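Long-range contacts in BamaA.19900.a (Balamuthia mandrillaris, PDB 6VZZ), which probably catalyses the ATP-dependent phosphorylation of glucose to glucose 6-phosphate, the first step of glycolysis, as a glucokinase of the actin-like ATPase clan: residues A[73-78]-A[124-129]; A[168-173]-A[369-374]. All blocks are in the same frame, centred on the assembly; numbering follows the deposited sequence.

Interaction 1 of 2, residues A[73-78]-A[124-129]; sequences RKLIAF and RRLKRS
Leu-126 meets Leu-75 and Ile-76 where helix 72-90 packs beside strand 125-127, an edge of the three-stranded antiparallel sheet in what is probably the ribonuclease H-like small domain, as in other kinases of the actin-like ATPase clan. The axes of the short helix and strand segments pass 9.3 Å apart. Followed outward, the Leu-126 side chain begins at a CB that does not aim straight at the helix. With CG anti to the backbone N (chi1 176°), the chain then turns its two methyls toward it. CD1 lies alongside CG1 of Ile-76 at 3.8 Å, the two side chains sliding past one another in opposite directions. CD2 faces the deeper residue, its distance to CD1 of Leu-75 being 4.4 Å. A branched leucine suits this place, since one residue can supply a methyl to each of two helix positions; Ile-43 of strand 37-43 also touches both leucines, extending the apolar contact to the five-stranded sheet.

Nearer the surface, Arg-73 leaves the helix pointing away from the strand. A long, flexible arginine can fold back from such a start: bends at chi2 and chi3 (-57° and 84°) return its guanidinium, with NH1 in a salt bridge to Glu-130 and one face against CD1 of Ile-76. Arg-125 O accepts a hydrogen bond from Thr-72 OG1, and Arg-73 NH2 approaches that same oxygen obliquely, to 3.2 Å.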
ATOM      1  N   ARG A  73      28.767  12.356  -3.566  1.00 50.66           N
ATOM      2  CA  ARG A  73      30.204  12.621  -3.539  1.00 50.47           C
ATOM      3  C   ARG A  73      30.586  13.415  -2.294  1.00 52.49           C
ATOM      4  O   ARG A  73      31.635  13.166  -1.688  1.00 52.70           O
ATOM      5  CB  ARG A  73      30.645  13.358  -4.807  1.00 50.23           C
ATOM      6  CG  ARG A  73      30.171  12.744  -6.147  1.00 54.73           C
ATOM      7  CD  ARG A  73      30.601  11.284  -6.362  1.00 52.82           C
ATOM      8  NE  ARG A  73      29.693  10.327  -5.719  1.00 54.30           N
ATOM      9  CZ  ARG A  73      29.940   9.025  -5.593  1.00 54.69           C
ATOM     10  NH1 ARG A  73      31.070   8.515  -6.065  1.00 56.74           N
ATOM     11  NH2 ARG A  73      29.070   8.233  -4.982  1.00 48.59           N
ATOM     12  N   LYS A  74      29.738  14.364  -1.884  1.00 51.21           N
ATOM     13  CA  LYS A  74      29.993  15.089  -0.644  1.00 48.29           C
ATOM     14  C   LYS A  74      29.833  14.185   0.577  1.00 49.44           C
ATOM     15  O   LYS A  74      30.526  14.381   1.582  1.00 53.16           O
ATOM     16  CB  LYS A  74      29.073  16.309  -0.544  1.00 44.86           C
ATOM     17  N   LEU A  75      28.945  13.192   0.511  1.00 45.69           N
ATOM     18  CA  LEU A  75      28.845  12.219   1.594  1.00 45.03           C
ATOM     19  C   LEU A  75      30.130  11.405   1.725  1.00 50.55           C
ATOM     20  O   LEU A  75      30.638  11.195   2.833  1.00 49.29           O
ATOM     21  CB  LEU A  75      27.652  11.294   1.364  1.00 45.15           C
ATOM     22  CG  LEU A  75      26.272  11.857   1.699  1.00 47.84           C
ATOM     23  CD1 LEU A  75      25.209  10.776   1.586  1.00 43.42           C
ATOM     24  CD2 LEU A  75      26.276  12.464   3.099  1.00 47.78           C
ATOM     25  N   ILE A  76      30.668  10.930   0.600  1.00 47.30           N
ATOM     26  CA  ILE A  76      31.890  10.137   0.646  1.00 47.75           C
ATOM     27  C   ILE A  76      33.007  10.917   1.330  1.00 48.78           C
ATOM     28  O   ILE A  76      33.745  10.369   2.159  1.00 49.48           O
ATOM     29  CB  ILE A  76      32.284   9.681  -0.775  1.00 50.71           C
ATOM     30  CG1 ILE A  76      31.281   8.646  -1.285  1.00 48.15           C
ATOM     31  CG2 ILE A  76      33.697   9.097  -0.810  1.00 43.52           C
ATOM     32  CD1 ILE A  76      31.490   8.274  -2.725  1.00 50.09           C
ATOM     33  N   ALA A  77      33.139  12.208   1.017  1.00 48.39           N
ATOM     34  CA  ALA A  77      34.151  13.018   1.687  1.00 46.72           C
ATOM     35  C   ALA A  77      33.842  13.166   3.175  1.00 48.31           C
ATOM     36  O   ALA A  77      34.754  13.174   4.005  1.00 47.50           O
ATOM     37  CB  ALA A  77      34.257  14.387   1.021  1.00 46.54           C
ATOM     38  N   PHE A  78      32.561  13.288   3.532  1.00 47.30           N
ATOM     39  CA  PHE A  78      32.199  13.347   4.943  1.00 46.00           C
ATOM     40  C   PHE A  78      32.504  12.027   5.641  1.00 46.72           C
ATOM     41  O   PHE A  78      33.063  12.020   6.741  1.00 48.65           O
ATOM     42  CB  PHE A  78      30.722  13.730   5.081  1.00 49.18           C
ATOM     43  CG  PHE A  78      30.109  13.431   6.443  1.00 51.82           C
ATOM     44  CD1 PHE A  78      30.267  14.312   7.512  1.00 53.14           C
ATOM     45  CD2 PHE A  78      29.323  12.295   6.638  1.00 49.24           C
ATOM     46  CE1 PHE A  78      29.679  14.047   8.767  1.00 51.71           C
ATOM     47  CE2 PHE A  78      28.730  12.029   7.888  1.00 49.80           C
ATOM     48  CZ  PHE A  78      28.909  12.908   8.952  1.00 47.47           C
ATOM     49  N   ARG A 124      23.614  11.013  -7.112  1.00 51.48           N
ATOM     50  CA  ARG A 124      22.451  10.571  -6.365  1.00 49.00           C
ATOM     51  C   ARG A 124      22.594   9.164  -5.812  1.00 47.21           C
ATOM     52  O   ARG A 124      21.833   8.791  -4.917  1.00 48.19           O
ATOM     53  CB  ARG A 124      21.196  10.637  -7.249  1.00 52.50           C
ATOM     54  CG  ARG A 124      20.774  12.052  -7.603  1.00 56.04           C
ATOM     55  CD  ARG A 124      19.474  12.079  -8.408  1.00 61.47           C
ATOM     56  NE  ARG A 124      19.717  11.791  -9.820  1.00 65.24           N
ATOM     57  CZ  ARG A 124      19.356  10.667 -10.435  1.00 65.59           C
ATOM     58  NH1 ARG A 124      18.707   9.712  -9.776  1.00 61.59           N
ATOM     59  NH2 ARG A 124      19.638  10.501 -11.720  1.00 69.13           N
ATOM     60  N   ARG A 125      23.557   8.388  -6.302  1.00 48.45           N
ATOM     61  CA  ARG A 125      23.729   6.997  -5.917  1.00 46.27           C
ATOM     62  C   ARG A 125      24.980   6.819  -5.065  1.00 46.44           C
ATOM     63  O   ARG A 125      25.989   7.496  -5.263  1.00 48.49           O
ATOM     64  CB  ARG A 125      23.796   6.104  -7.158  1.00 49.21           C
ATOM     65  CG  ARG A 125      22.486   6.120  -7.932  1.00 55.34           C
ATOM     66  CD  ARG A 125      22.503   5.287  -9.196  1.00 59.57           C
ATOM     67  NE  ARG A 125      21.149   5.177  -9.729  1.00 61.51           N
ATOM     68  CZ  ARG A 125      20.861   4.777 -10.962  1.00 71.88           C
ATOM     69  NH1 ARG A 125      21.841   4.451 -11.798  1.00 70.70           N
ATOM     70  NH2 ARG A 125      19.593   4.712 -11.364  1.00 75.84           N
ATOM     71  N   LEU A 126      24.892   5.908  -4.097  1.00 45.91           N
ATOM     72  CA  LEU A 126      25.978   5.636  -3.161  1.00 43.83           C
ATOM     73  C   LEU A 126      26.138   4.128  -3.036  1.00 46.18           C
ATOM     74  O   LEU A 126      25.201   3.440  -2.619  1.00 45.18           O
ATOM     75  CB  LEU A 126      25.697   6.271  -1.795  1.00 41.20           C
ATOM     76  CG  LEU A 126      26.688   6.005  -0.654  1.00 43.77           C
ATOM     77  CD1 LEU A 126      28.067   6.578  -0.952  1.00 42.70           C
ATOM     78  CD2 LEU A 126      26.158   6.539   0.675  1.00 39.55           C
ATOM     79  N   LYS A 127      27.316   3.617  -3.410  1.00 45.52           N
ATOM     80  CA  LYS A 127      27.634   2.196  -3.324  1.00 42.82           C
ATOM     81  C   LYS A 127      28.301   1.882  -1.991  1.00 45.06           C
ATOM     82  O   LYS A 127      29.102   2.675  -1.489  1.00 46.82           O
ATOM     83  CB  LYS A 127      28.572   1.787  -4.464  1.00 47.89           C
ATOM     84  CG  LYS A 127      28.100   2.213  -5.837  1.00 51.39           C
ATOM     85  CD  LYS A 127      29.137   1.928  -6.921  1.00 57.32           C
ATOM     86  CE  LYS A 127      28.539   2.162  -8.311  1.00 61.40           C
ATOM     87  NZ  LYS A 127      29.539   2.725  -9.268  1.00 59.65           N
ATOM     88  N   ARG A 128      27.974   0.714  -1.425  1.00 45.57           N
ATOM     89  CA  ARG A 128      28.662   0.231  -0.227  1.00 45.16           C
ATOM     90  C   ARG A 128      30.176   0.270  -0.387  1.00 45.89           C
ATOM     91  O   ARG A 128      30.898   0.731   0.505  1.00 46.92           O
ATOM     92  CB  ARG A 128      28.270  -1.206   0.064  1.00 49.04           C
ATOM     93  CG  ARG A 128      27.005  -1.509   0.781  1.00 46.04           C
ATOM     94  CD  ARG A 128      26.902  -2.988   0.522  1.00 49.46           C
ATOM     95  NE  ARG A 128      25.980  -3.730   1.347  1.00 51.57           N
ATOM     96  CZ  ARG A 128      25.635  -4.977   1.063  1.00 53.06           C
ATOM     97  NH1 ARG A 128      24.775  -5.635   1.840  1.00 54.79           N
ATOM     98  NH2 ARG A 128      26.152  -5.556  -0.017  1.00 46.71           N
ATOM     99  N   SER A 129      30.675  -0.263  -1.506  1.00 43.24           N
ATOM    100  CA  SER A 129      32.104  -0.393  -1.755  1.00 43.07           C
ATOM    101  C   SER A 129      32.843   0.938  -1.790  1.00 44.09           C
ATOM    102  O   SER A 129      34.076   0.933  -1.842  1.00 48.82           O
ATOM    103  CB  SER A 129      32.327  -1.123  -3.077  1.00 43.88           C
ATOM    104  OG  SER A 129      31.999  -0.288  -4.173  1.00 47.29           O
TER

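Interaction 2 of 2, residues A[168-173]-A[369-374]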
ATOM      1  N   LYS A 168       2.600  10.743  21.478  1.00 44.16           N
ATOM      2  CA  LYS A 168       1.374  11.105  22.183  1.00 45.68           C
ATOM      3  C   LYS A 168       0.186  10.837  21.270  1.00 44.59           C
ATOM      4  O   LYS A 168       0.275  11.057  20.054  1.00 44.15           O
ATOM      5  CB  LYS A 168       1.359  12.577  22.621  1.00 47.57           C
ATOM      6  CG  LYS A 168       2.083  12.873  23.927  1.00 50.08           C
ATOM      7  CD  LYS A 168       1.269  12.392  25.122  1.00 55.17           C
ATOM      8  CE  LYS A 168       2.074  12.445  26.413  1.00 60.41           C
ATOM      9  NZ  LYS A 168       3.345  11.657  26.283  1.00 65.66           N
ATOM     10  N   PRO A 169      -0.925  10.347  21.816  1.00 46.19           N
ATOM     11  CA  PRO A 169      -2.126  10.166  20.991  1.00 41.78           C
ATOM     12  C   PRO A 169      -2.751  11.503  20.638  1.00 44.98           C
ATOM     13  O   PRO A 169      -2.825  12.416  21.467  1.00 45.34           O
ATOM     14  CB  PRO A 169      -3.060   9.347  21.886  1.00 41.26           C
ATOM     15  CG  PRO A 169      -2.224   8.904  23.057  1.00 45.93           C
ATOM     16  CD  PRO A 169      -1.125   9.889  23.199  1.00 44.76           C
ATOM     17  N   LEU A 170      -3.186  11.621  19.388  1.00 45.11           N
ATOM     18  CA  LEU A 170      -4.010  12.747  18.976  1.00 40.44           C
ATOM     19  C   LEU A 170      -5.485  12.384  18.884  1.00 43.22           C
ATOM     20  O   LEU A 170      -6.336  13.242  19.145  1.00 40.20           O
ATOM     21  CB  LEU A 170      -3.535  13.297  17.627  1.00 40.84           C
ATOM     22  CG  LEU A 170      -2.186  14.022  17.591  1.00 46.95           C
ATOM     23  CD1 LEU A 170      -1.939  14.629  16.220  1.00 45.40           C
ATOM     24  CD2 LEU A 170      -2.092  15.086  18.668  1.00 45.81           C
ATOM     25  N   TRP A 171      -5.805  11.139  18.523  1.00 40.73           N
ATOM     26  CA  TRP A 171      -7.183  10.666  18.547  1.00 40.46           C
ATOM     27  C   TRP A 171      -7.199   9.149  18.366  1.00 40.21           C
ATOM     28  O   TRP A 171      -6.179   8.527  18.058  1.00 40.69           O
ATOM     29  CB  TRP A 171      -8.041  11.379  17.497  1.00 38.59           C
ATOM     30  CG  TRP A 171      -7.786  11.050  16.049  1.00 40.00           C
ATOM     31  CD1 TRP A 171      -7.887   9.823  15.450  1.00 40.46           C
ATOM     32  CD2 TRP A 171      -7.473  11.979  14.998  1.00 40.57           C
ATOM     33  NE1 TRP A 171      -7.622   9.926  14.105  1.00 40.47           N
ATOM     34  CE2 TRP A 171      -7.375  11.239  13.802  1.00 41.37           C
ATOM     35  CE3 TRP A 171      -7.246  13.356  14.958  1.00 42.80           C
ATOM     36  CZ2 TRP A 171      -7.065  11.834  12.582  1.00 40.89           C
ATOM     37  CZ3 TRP A 171      -6.934  13.947  13.740  1.00 43.08           C
ATOM     38  CH2 TRP A 171      -6.848  13.187  12.571  1.00 41.38           C
ATOM     39  N   GLY A 172      -8.369   8.558  18.592  1.00 40.55           N
ATOM     40  CA  GLY A 172      -8.551   7.137  18.439  1.00 41.16           C
ATOM     41  C   GLY A 172      -8.988   6.455  19.719  1.00 42.21           C
ATOM     42  O   GLY A 172      -8.977   7.046  20.802  1.00 43.73           O
ATOM     43  N   PRO A 173      -9.359   5.175  19.618  1.00 45.52           N
ATOM     44  CA  PRO A 173      -9.901   4.459  20.785  1.00 43.91           C
ATOM     45  C   PRO A 173      -8.873   4.167  21.865  1.00 45.83           C
ATOM     46  O   PRO A 173      -9.256   3.758  22.966  1.00 50.93           O
ATOM     47  CB  PRO A 173     -10.431   3.154  20.183  1.00 36.73           C
ATOM     48  CG  PRO A 173     -10.373   3.326  18.710  1.00 41.55           C
ATOM     49  CD  PRO A 173      -9.294   4.307  18.435  1.00 45.04           C
ATOM     50  N   ILE A 369      -9.440   4.411  13.934  1.00 42.49           N
ATOM     51  CA  ILE A 369      -8.011   4.382  13.663  1.00 40.03           C
ATOM     52  C   ILE A 369      -7.311   5.298  14.657  1.00 42.23           C
ATOM     53  O   ILE A 369      -7.715   6.453  14.833  1.00 44.08           O
ATOM     54  CB  ILE A 369      -7.732   4.808  12.214  1.00 43.19           C
ATOM     55  CG1 ILE A 369      -8.321   3.767  11.258  1.00 42.46           C
ATOM     56  CG2 ILE A 369      -6.236   5.037  11.970  1.00 40.01           C
ATOM     57  CD1 ILE A 369      -7.375   3.339  10.167  1.00 42.80           C
ATOM     58  N   ASP A 370      -6.279   4.779  15.325  1.00 40.83           N
ATOM     59  CA  ASP A 370      -5.483   5.579  16.246  1.00 39.53           C
ATOM     60  C   ASP A 370      -4.509   6.469  15.479  1.00 39.22           C
ATOM     61  O   ASP A 370      -3.995   6.101  14.423  1.00 37.20           O
ATOM     62  CB  ASP A 370      -4.694   4.688  17.213  1.00 40.58           C
ATOM     63  CG  ASP A 370      -5.573   3.977  18.223  1.00 42.72           C
ATOM     64  OD1 ASP A 370      -6.268   4.646  19.024  1.00 41.41           O
ATOM     65  OD2 ASP A 370      -5.558   2.726  18.218  1.00 51.41           O
ATOM     66  N   LEU A 371      -4.254   7.654  16.021  1.00 39.82           N
ATOM     67  CA  LEU A 371      -3.262   8.563  15.461  1.00 40.48           C
ATOM     68  C   LEU A 371      -2.320   8.987  16.576  1.00 40.76           C
ATOM     69  O   LEU A 371      -2.765   9.493  17.614  1.00 40.54           O
ATOM     70  CB  LEU A 371      -3.920   9.782  14.806  1.00 39.50           C
ATOM     71  CG  LEU A 371      -2.988  10.948  14.446  1.00 42.12           C
ATOM     72  CD1 LEU A 371      -1.920  10.506  13.460  1.00 41.38           C
ATOM     73  CD2 LEU A 371      -3.770  12.141  13.897  1.00 38.37           C
ATOM     74  N   PHE A 372      -1.028   8.755  16.372  1.00 38.03           N
ATOM     75  CA  PHE A 372      -0.000   9.183  17.304  1.00 40.43           C
ATOM     76  C   PHE A 372       0.903  10.168  16.588  1.00 40.07           C
ATOM     77  O   PHE A 372       1.034  10.134  15.361  1.00 41.60           O
ATOM     78  CB  PHE A 372       0.830   8.006  17.841  1.00 37.62           C
ATOM     79  CG  PHE A 372       0.003   6.891  18.405  1.00 36.67           C
ATOM     80  CD1 PHE A 372      -0.546   6.991  19.666  1.00 40.38           C
ATOM     81  CD2 PHE A 372      -0.230   5.747  17.674  1.00 36.63           C
ATOM     82  CE1 PHE A 372      -1.312   5.971  20.194  1.00 39.59           C
ATOM     83  CE2 PHE A 372      -0.999   4.721  18.193  1.00 40.15           C
ATOM     84  CZ  PHE A 372      -1.546   4.835  19.461  1.00 39.19           C
ATOM     85  N   THR A 373       1.514  11.058  17.353  1.00 37.15           N
ATOM     86  CA  THR A 373       2.452  11.993  16.763  1.00 43.50           C
ATOM     87  C   THR A 373       3.650  12.119  17.692  1.00 44.08           C
ATOM     88  O   THR A 373       3.510  12.063  18.918  1.00 43.86           O
ATOM     89  CB  THR A 373       1.783  13.353  16.484  1.00 42.60           C
ATOM     90  OG1 THR A 373       2.615  14.132  15.614  1.00 39.81           O
ATOM     91  CG2 THR A 373       1.512  14.123  17.782  1.00 41.28           C
ATOM     92  N   GLN A 374       4.831  12.233  17.099  1.00 41.65           N
ATOM     93  CA  GLN A 374       6.056  12.306  17.879  1.00 44.48           C
ATOM     94  C   GLN A 374       6.148  13.664  18.561  1.00 46.04           C
ATOM     95  O   GLN A 374       5.934  14.701  17.927  1.00 45.96           O
ATOM     96  CB  GLN A 374       7.263  12.064  16.975  1.00 41.24           C
ATOM     97  CG  GLN A 374       8.581  11.929  17.709  1.00 45.28           C
ATOM     98  CD  GLN A 374       9.745  11.625  16.775  1.00 46.62           C
ATOM     99  OE1 GLN A 374       9.572  11.027  15.710  1.00 44.59           O
ATOM    100  NE2 GLN A 374      10.936  12.042  17.169  1.00 50.85           N
TER
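Trp-171 lays one face of its indole against Leu-371 beside a classic beta bulge between antiparallel strands. Methyl CD2 of Leu-371 stands 3.4 Å from the centroid of the Trp-171 six-membered ring, only 8° off its normal. The ring gets there because Trp-171 CG sits between the backbone N and carbonyl carbon (chi1 71°). Its edge meets another group: Ile-369 O lies in the indole plane, 3.4 Å from Trp-171 CD1.

Leu-170 and Trp-171 both face Leu-371, which bonds to each: Leu-170 N donates to Leu-371 O (2.8 Å), and Leu-371 N to Trp-171 O (2.9 Å). Leu-170 reaches obliquely across both Leu-371 and Thr-373, its CG 3.7 Å from Thr-373 CG2. Beyond the bulge, Lys-168 and Thr-373 form a regular hydrogen-bonded pair. Next to this pair, toward the bulge, Pro-169 and Phe-372 form a non-hydrogen-bonded pair, where proline's lack of an N-H costs nothing; Phe-372 CD1 lies 4.1 Å from Pro-169 CB.

As the strand ends, Gly-172 adopts a phi of 120° that suits a residue without CB, beside the carboxylate of Asp-370. Asp-370 OD1 lies beside Pro-173 CD and accepts a hydrogen bond from the N-H of Ala-174.

Strand 167-171 is an outermost strand of a six-stranded mixed sheet; strand 370-374 lies between it and strand 331-335, antiparallel to the first and parallel to the second. Helix 343-348 touches Leu-170, and Arg-354 of helix 350-357 makes a cation-pi contact with Trp-171.

Interactions 1 and 2 lie on opposite sides of the chain's centre, their centres 38 Å apart and their nearest atoms about 20 Å. They come in series: 73-78 and 124-129 meet before 168-173 begins, and 369-374, near the C-terminus, then pairs with 168-173 after a 195-residue interval. No sheet is shared. Interaction 1 sets a helix against the small three-stranded sheet, beside the five-stranded one, whereas interaction 2 is built within the six-stranded sheet. This agrees with the two-domain plan of the actin-like ATPase clan, in which the sugar site lies between the lobes; the glucose-binding residues, among them Asn-116, Asp-146 and Glu-218, are drawn from both parts of the chain.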